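Local coordinates for cell envelope-related transcriptional attenuator domain-containing protein (Streptococcus agalactiae, PDB 3OKZ) that belongs to the LytR/CpsA/Psr family and, as in its relatives, probably helps attach polymers to the streptococcal cell wall, at residues 18-23 with 108-113. Residues are numbered along the deposited sequence; the frame is centred on the assembly and turned at random.
Sequences KPFSIL and NVDYFM
Ser21 and Leu23 hold Tyr111 and Met113 (a selenomethionine) in a parallel ladder that joins strands 20-28 and 111-116 inside the mixed sheet of the LytR/CpsA/Psr fold. Tyr111 N gives a nearly straight bond to Ser21 O (2.8 Å), Leu23 N turns back to Tyr111 O, and Met113 N closes on Leu23 O (2.7 Å). On one face the ring of Tyr111 turns its edge to the face of Phe20 in an offset T-shaped pair, planes at 90° and centroids 5.3 Å apart; flat rings allow this while Tyr111 OH reaches Ile14 N. Ile22 reaches across to the neighbouring strand: CG1, anti to the backbone N (chi1 179°), lies over Phe112 N and carries CD1 to Met113 CB at 3.6 Å. Leu23 CB and Val109 CG1 pack on the other face, where branched aliphatic chains suit a buried place against Leu98 of helix 93-105.

The end where 108-110 enters the strand is more polar and, at exposed Asn108, closer to solvent. Asp110 suits it with two oxygens: OD1 takes Ser21 N at 3.1 Å on its anti side, while OD2 is held by Ser11. Small enough to sit beside the chain, Ser21 accepts a weak bond at OG from Asp110 N and shares a water with Asn108 O. Thus backbone-paired strands with apolar side chains on both faces give way to a polar margin, where short side chains and water take over the hydrogen bonding.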
loop_
_atom_site.group_PDB
_atom_site.type_symbol
_atom_site.label_atom_id
_atom_site.label_comp_id
_atom_site.label_asym_id
_atom_site.label_seq_id
_atom_site.Cartn_x
_atom_site.Cartn_y
_atom_site.Cartn_z
ATOM N N LYS A 18 -20.392 -7.339 0.379
ATOM C CA LYS A 18 -20.220 -6.581 1.619
ATOM C C LYS A 18 -18.939 -5.739 1.518
ATOM O O LYS A 18 -17.955 -6.171 0.908
ATOM C CB LYS A 18 -20.116 -7.557 2.796
ATOM C CG LYS A 18 -20.016 -6.903 4.165
ATOM C CD LYS A 18 -21.295 -6.145 4.544
ATOM C CE LYS A 18 -21.088 -5.297 5.804
ATOM N NZ LYS A 18 -22.216 -4.356 6.074
ATOM N N PRO A 19 -18.935 -4.524 2.106
ATOM C CA PRO A 19 -17.761 -3.642 2.071
ATOM C C PRO A 19 -16.524 -4.405 2.531
ATOM O O PRO A 19 -16.610 -5.253 3.421
ATOM C CB PRO A 19 -18.134 -2.537 3.050
ATOM C CG PRO A 19 -19.601 -2.455 2.911
ATOM C CD PRO A 19 -20.017 -3.899 2.883
ATOM N N PHE A 20 -15.368 -4.120 1.947
ATOM C CA PHE A 20 -14.205 -4.859 2.385
ATOM C C PHE A 20 -12.905 -4.081 2.357
ATOM O O PHE A 20 -12.837 -2.979 1.813
ATOM C CB PHE A 20 -14.081 -6.132 1.564
ATOM C CG PHE A 20 -13.720 -5.894 0.127
ATOM C CD1 PHE A 20 -12.387 -5.919 -0.283
ATOM C CD2 PHE A 20 -14.713 -5.653 -0.825
ATOM C CE1 PHE A 20 -12.051 -5.713 -1.622
ATOM C CE2 PHE A 20 -14.381 -5.447 -2.171
ATOM C CZ PHE A 20 -13.053 -5.478 -2.569
ATOM N N SER A 21 -11.885 -4.670 2.981
ATOM C CA SER A 21 -10.560 -4.075 3.050
ATOM C C SER A 21 -9.558 -5.009 2.425
ATOM O O SER A 21 -9.589 -6.219 2.644
ATOM C CB SER A 21 -10.145 -3.803 4.498
ATOM O OG SER A 21 -9.915 -4.999 5.232
ATOM N N ILE A 22 -8.679 -4.434 1.621
ATOM C CA ILE A 22 -7.641 -5.205 0.977
ATOM C C ILE A 22 -6.328 -4.459 1.169
ATOM O O ILE A 22 -6.255 -3.237 1.013
ATOM C CB ILE A 22 -7.930 -5.385 -0.525
ATOM C CG1 ILE A 22 -6.801 -6.177 -1.187
ATOM C CG2 ILE A 22 -8.117 -4.031 -1.177
ATOM C CD1 ILE A 22 -6.998 -6.423 -2.686
ATOM N N LEU A 23 -5.305 -5.203 1.559
ATOM C CA LEU A 23 -3.990 -4.632 1.748
ATOM C C LEU A 23 -3.324 -4.749 0.405
ATOM O O LEU A 23 -3.023 -5.856 -0.058
ATOM C CB LEU A 23 -3.193 -5.425 2.770
ATOM C CG LEU A 23 -1.779 -4.885 2.981
ATOM C CD1 LEU A 23 -1.866 -3.429 3.391
ATOM C CD2 LEU A 23 -1.069 -5.688 4.053
ATOM N N ASN A 108 -9.328 -6.552 11.069
ATOM C CA ASN A 108 -9.028 -7.722 10.261
ATOM C C ASN A 108 -9.132 -7.280 8.809
ATOM O O ASN A 108 -10.149 -6.728 8.362
ATOM C CB ASN A 108 -10.005 -8.860 10.582
ATOM C CG ASN A 108 -9.677 -9.556 11.917
ATOM O OD1 ASN A 108 -10.352 -10.508 12.325
ATOM N ND2 ASN A 108 -8.632 -9.078 12.595
ATOM N N VAL A 109 -8.051 -7.494 8.081
ATOM C CA VAL A 109 -7.972 -7.102 6.675
ATOM C C VAL A 109 -8.505 -8.183 5.731
ATOM O O VAL A 109 -7.795 -9.124 5.394
ATOM C CB VAL A 109 -6.505 -6.784 6.295
ATOM C CG1 VAL A 109 -6.431 -6.276 4.872
ATOM C CG2 VAL A 109 -5.932 -5.773 7.260
ATOM N N ASP A 110 -9.747 -8.028 5.298
ATOM C CA ASP A 110 -10.397 -8.973 4.393
ATOM C C ASP A 110 -9.493 -9.677 3.374
ATOM O O ASP A 110 -9.337 -10.901 3.397
ATOM C CB ASP A 110 -11.529 -8.251 3.660
ATOM C CG ASP A 110 -12.721 -7.999 4.548
ATOM O OD1 ASP A 110 -13.428 -6.997 4.337
ATOM O OD2 ASP A 110 -12.957 -8.816 5.458
ATOM N N TYR A 111 -8.900 -8.907 2.475
ATOM C CA TYR A 111 -8.049 -9.498 1.456
ATOM C C TYR A 111 -6.630 -8.953 1.451
ATOM O O TYR A 111 -6.213 -8.245 2.362
ATOM C CB TYR A 111 -8.697 -9.328 0.075
ATOM C CG TYR A 111 -10.091 -9.892 0.038
ATOM C CD1 TYR A 111 -11.194 -9.102 0.348
ATOM C CD2 TYR A 111 -10.299 -11.252 -0.201
ATOM C CE1 TYR A 111 -12.473 -9.654 0.433
ATOM C CE2 TYR A 111 -11.573 -11.815 -0.115
ATOM C CZ TYR A 111 -12.653 -11.013 0.207
ATOM O OH TYR A 111 -13.897 -11.586 0.350
ATOM N N PHE A 112 -5.890 -9.289 0.407
ATOM C CA PHE A 112 -4.513 -8.872 0.298
ATOM C C PHE A 112 -4.043 -9.067 -1.134
ATOM O O PHE A 112 -4.312 -10.093 -1.766
ATOM C CB PHE A 112 -3.672 -9.727 1.247
ATOM C CG PHE A 112 -2.257 -9.905 0.815
ATOM C CD1 PHE A 112 -1.280 -8.973 1.173
ATOM C CD2 PHE A 112 -1.898 -10.999 0.028
ATOM C CE1 PHE A 112 0.039 -9.118 0.752
ATOM C CE2 PHE A 112 -0.581 -11.161 -0.404
ATOM C CZ PHE A 112 0.391 -10.212 -0.040
HETATM N N MSE A 113 -3.336 -8.075 -1.649
HETATM C CA MSE A 113 -2.831 -8.182 -3.001
HETATM C C MSE A 113 -1.412 -7.645 -3.096
HETATM O O MSE A 113 -1.079 -6.584 -2.544
HETATM C CB MSE A 113 -3.737 -7.424 -3.964
HETATM C CG MSE A 113 -3.251 -7.458 -5.398
HETATM SE SE MSE A 113 -4.396 -6.519 -6.614
HETATM C CE MSE A 113 -5.490 -7.978 -7.201
HETATM O O HOH W 1 -12.222 -5.909 6.772
#